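PDB 3QR0: phospholipase C-beta (PLC-beta) from Sepia officinalis, which is a multidomain phospholipase C of the beta class, combining PH, EF-hand-like, TIM-barrel X and Y, and C2 domains, with a calcium ion bound in the X region. Local coordinates for residues Q666-V671 against I691-G696. Sequence-based numbering, arbitrary orientation.
Sequences QISSYV and IIENNG
S669 and I692 pair backbone to backbone as a single antiparallel, hydrogen-bonded bridge in the C2 domain, a beta-sandwich fold. The bridge joins the start of strand 669-676 to the loop after strand 686-688. S669 N donates to I692 O at 3.1 Å, and I692 N returns a bond to S669 O at 3.0 Å. I692 O also receives a CA-H...O contact from S668 CA at 3.2 Å. Further along, N695 N donates a hydrogen bond to I667 O at 2.8 Å.

The CB of S668 lies by I692 O, E693 CA and I691 CG2. With chi1 at -59°, OG stands anti to the carbonyl carbon and meets the turn of the loop. There it accepts a hydrogen bond from N694 N at 3.2 Å, with an N-H...O angle of 159°, and it also rests near E693 CA. Q666 extends across N694, its CD 3.6 Å from N694 O. I691 and Y670 run side by side, and I691 CG1 sits 4.0 Å from Y670 CD2, oblique to the ring. K688 adds a cation-pi contact to that ring.

Outside the two segments, S669 OG is hydrogen-bonded to Y701 OH, and N695 OD1 accepts from the backbone N of M697 and D698. One water lies within hydrogen-bonding distance of S669 OG, I692 O and N695 O, the last at 2.6 Å.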
ATOM      1  N   GLN A 666       1.025  21.770  17.801  1.00 39.16           N
ATOM      2  CA  GLN A 666       1.257  21.081  19.073  1.00 39.15           C
ATOM      3  C   GLN A 666       0.076  20.183  19.415  1.00 38.02           C
ATOM      4  O   GLN A 666      -0.897  20.638  20.018  1.00 39.25           O
ATOM      5  CB  GLN A 666       1.502  22.077  20.217  1.00 40.33           C
ATOM      6  CG  GLN A 666       2.937  22.568  20.314  1.00 41.70           C
ATOM      7  CD  GLN A 666       3.206  23.376  21.570  1.00 44.02           C
ATOM      8  OE1 GLN A 666       2.283  23.878  22.215  1.00 46.21           O
ATOM      9  NE2 GLN A 666       4.478  23.502  21.927  1.00 45.73           N
ATOM     10  N   ILE A 667       0.175  18.912  19.036  1.00 35.81           N
ATOM     11  CA  ILE A 667      -0.861  17.921  19.334  1.00 34.43           C
ATOM     12  C   ILE A 667      -0.483  17.062  20.539  1.00 33.67           C
ATOM     13  O   ILE A 667       0.678  17.025  20.953  1.00 33.72           O
ATOM     14  CB  ILE A 667      -1.133  16.984  18.125  1.00 33.46           C
ATOM     15  CG1 ILE A 667       0.126  16.200  17.733  1.00 32.92           C
ATOM     16  CG2 ILE A 667      -1.640  17.787  16.937  1.00 32.88           C
ATOM     17  CD1 ILE A 667      -0.161  14.931  16.967  1.00 31.98           C
ATOM     18  N   SER A 668      -1.481  16.389  21.101  1.00 32.68           N
ATOM     19  CA  SER A 668      -1.265  15.344  22.093  1.00 31.95           C
ATOM     20  C   SER A 668      -1.457  14.012  21.374  1.00 30.57           C
ATOM     21  O   SER A 668      -2.402  13.866  20.600  1.00 30.34           O
ATOM     22  CB  SER A 668      -2.258  15.481  23.245  1.00 32.66           C
ATOM     23  OG  SER A 668      -2.129  16.749  23.869  1.00 33.13           O
ATOM     24  N   SER A 669      -0.563  13.055  21.602  1.00 29.36           N
ATOM     25  CA  SER A 669      -0.585  11.801  20.845  1.00 27.85           C
ATOM     26  C   SER A 669      -0.359  10.565  21.696  1.00 27.54           C
ATOM     27  O   SER A 669       0.159  10.639  22.809  1.00 27.64           O
ATOM     28  CB  SER A 669       0.476  11.832  19.747  1.00 27.33           C
ATOM     29  OG  SER A 669       1.781  11.765  20.293  1.00 27.00           O
ATOM     30  N   TYR A 670      -0.763   9.423  21.145  1.00 26.55           N
ATOM     31  CA  TYR A 670      -0.399   8.124  21.685  1.00 26.43           C
ATOM     32  C   TYR A 670      -0.184   7.131  20.547  1.00 25.23           C
ATOM     33  O   TYR A 670      -0.545   7.392  19.394  1.00 24.59           O
ATOM     34  CB  TYR A 670      -1.453   7.612  22.682  1.00 26.93           C
ATOM     35  CG  TYR A 670      -2.844   7.405  22.115  1.00 27.32           C
ATOM     36  CD1 TYR A 670      -3.168   6.247  21.412  1.00 27.60           C
ATOM     37  CD2 TYR A 670      -3.846   8.354  22.305  1.00 28.80           C
ATOM     38  CE1 TYR A 670      -4.444   6.045  20.899  1.00 27.45           C
ATOM     39  CE2 TYR A 670      -5.133   8.159  21.798  1.00 28.61           C
ATOM     40  CZ  TYR A 670      -5.424   7.003  21.096  1.00 28.60           C
ATOM     41  OH  TYR A 670      -6.686   6.803  20.577  1.00 28.18           O
ATOM     42  N   VAL A 671       0.415   5.999  20.889  1.00 24.97           N
ATOM     43  CA  VAL A 671       0.748   4.968  19.921  1.00 24.06           C
ATOM     44  C   VAL A 671       0.172   3.638  20.378  1.00 24.35           C
ATOM     45  O   VAL A 671       0.197   3.312  21.571  1.00 25.14           O
ATOM     46  CB  VAL A 671       2.269   4.844  19.737  1.00 23.86           C
ATOM     47  CG1 VAL A 671       2.605   3.799  18.654  1.00 22.61           C
ATOM     48  CG2 VAL A 671       2.868   6.209  19.392  1.00 23.43           C
ATOM     49  N   ILE A 691      -0.046   9.165  26.892  1.00 31.17           N
ATOM     50  CA  ILE A 691      -0.223  10.337  26.051  1.00 31.45           C
ATOM     51  C   ILE A 691       0.897  11.335  26.316  1.00 32.12           C
ATOM     52  O   ILE A 691       1.183  11.665  27.464  1.00 32.78           O
ATOM     53  CB  ILE A 691      -1.575  11.019  26.312  1.00 31.94           C
ATOM     54  CG1 ILE A 691      -2.711  10.171  25.730  1.00 31.73           C
ATOM     55  CG2 ILE A 691      -1.589  12.428  25.709  1.00 32.15           C
ATOM     56  CD1 ILE A 691      -4.072  10.489  26.314  1.00 32.17           C
ATOM     57  N   ILE A 692       1.535  11.813  25.254  1.00 31.89           N
ATOM     58  CA  ILE A 692       2.460  12.925  25.385  1.00 32.78           C
ATOM     59  C   ILE A 692       1.713  14.165  24.926  1.00 33.47           C
ATOM     60  O   ILE A 692       1.256  14.236  23.781  1.00 32.76           O
ATOM     61  CB  ILE A 692       3.749  12.704  24.578  1.00 32.37           C
ATOM     62  CG1 ILE A 692       4.496  11.471  25.104  1.00 32.43           C
ATOM     63  CG2 ILE A 692       4.647  13.929  24.671  1.00 32.69           C
ATOM     64  CD1 ILE A 692       5.007  11.621  26.548  1.00 33.56           C
ATOM     65  N   GLU A 693       1.570  15.126  25.833  1.00 34.94           N
ATOM     66  CA  GLU A 693       0.730  16.296  25.603  1.00 35.96           C
ATOM     67  C   GLU A 693       1.496  17.422  24.914  1.00 35.91           C
ATOM     68  O   GLU A 693       2.672  17.652  25.207  1.00 36.32           O
ATOM     69  CB  GLU A 693       0.160  16.803  26.934  1.00 37.31           C
ATOM     70  CG  GLU A 693      -0.775  15.810  27.617  1.00 39.05           C
ATOM     71  CD  GLU A 693      -1.419  16.354  28.880  1.00 43.04           C
ATOM     72  OE1 GLU A 693      -0.821  17.240  29.538  1.00 44.80           O
ATOM     73  OE2 GLU A 693      -2.526  15.878  29.227  1.00 45.78           O
ATOM     74  N   ASN A 694       0.809  18.114  24.007  1.00 35.63           N
ATOM     75  CA  ASN A 694       1.292  19.356  23.394  1.00 35.66           C
ATOM     76  C   ASN A 694       2.708  19.249  22.830  1.00 35.04           C
ATOM     77  O   ASN A 694       3.568  20.089  23.100  1.00 35.27           O
ATOM     78  CB  ASN A 694       1.192  20.516  24.393  1.00 37.00           C
ATOM     79  CG  ASN A 694      -0.227  20.721  24.926  1.00 38.16           C
ATOM     80  OD1 ASN A 694      -0.421  20.957  26.116  1.00 41.52           O
ATOM     81  ND2 ASN A 694      -1.215  20.633  24.048  1.00 38.25           N
ATOM     82  N   ASN A 695       2.937  18.200  22.050  1.00 33.83           N
ATOM     83  CA  ASN A 695       4.205  18.008  21.356  1.00 33.28           C
ATOM     84  C   ASN A 695       3.968  17.207  20.085  1.00 32.26           C
ATOM     85  O   ASN A 695       3.750  16.000  20.136  1.00 32.11           O
ATOM     86  CB  ASN A 695       5.219  17.305  22.265  1.00 33.28           C
ATOM     87  CG  ASN A 695       6.636  17.312  21.695  1.00 32.68           C
ATOM     88  OD1 ASN A 695       6.862  17.681  20.539  1.00 31.67           O
ATOM     89  ND2 ASN A 695       7.599  16.891  22.513  1.00 29.67           N
ATOM     90  N   GLY A 696       3.988  17.898  18.950  1.00 32.06           N
ATOM     91  CA  GLY A 696       3.861  17.261  17.648  1.00 31.24           C
ATOM     92  C   GLY A 696       5.199  17.058  16.959  1.00 31.04           C
ATOM     93  O   GLY A 696       5.245  16.482  15.872  1.00 30.45           O
TER
HETATM   94  O   HOH W   1       2.516  14.108  21.424  1.00 32.61           O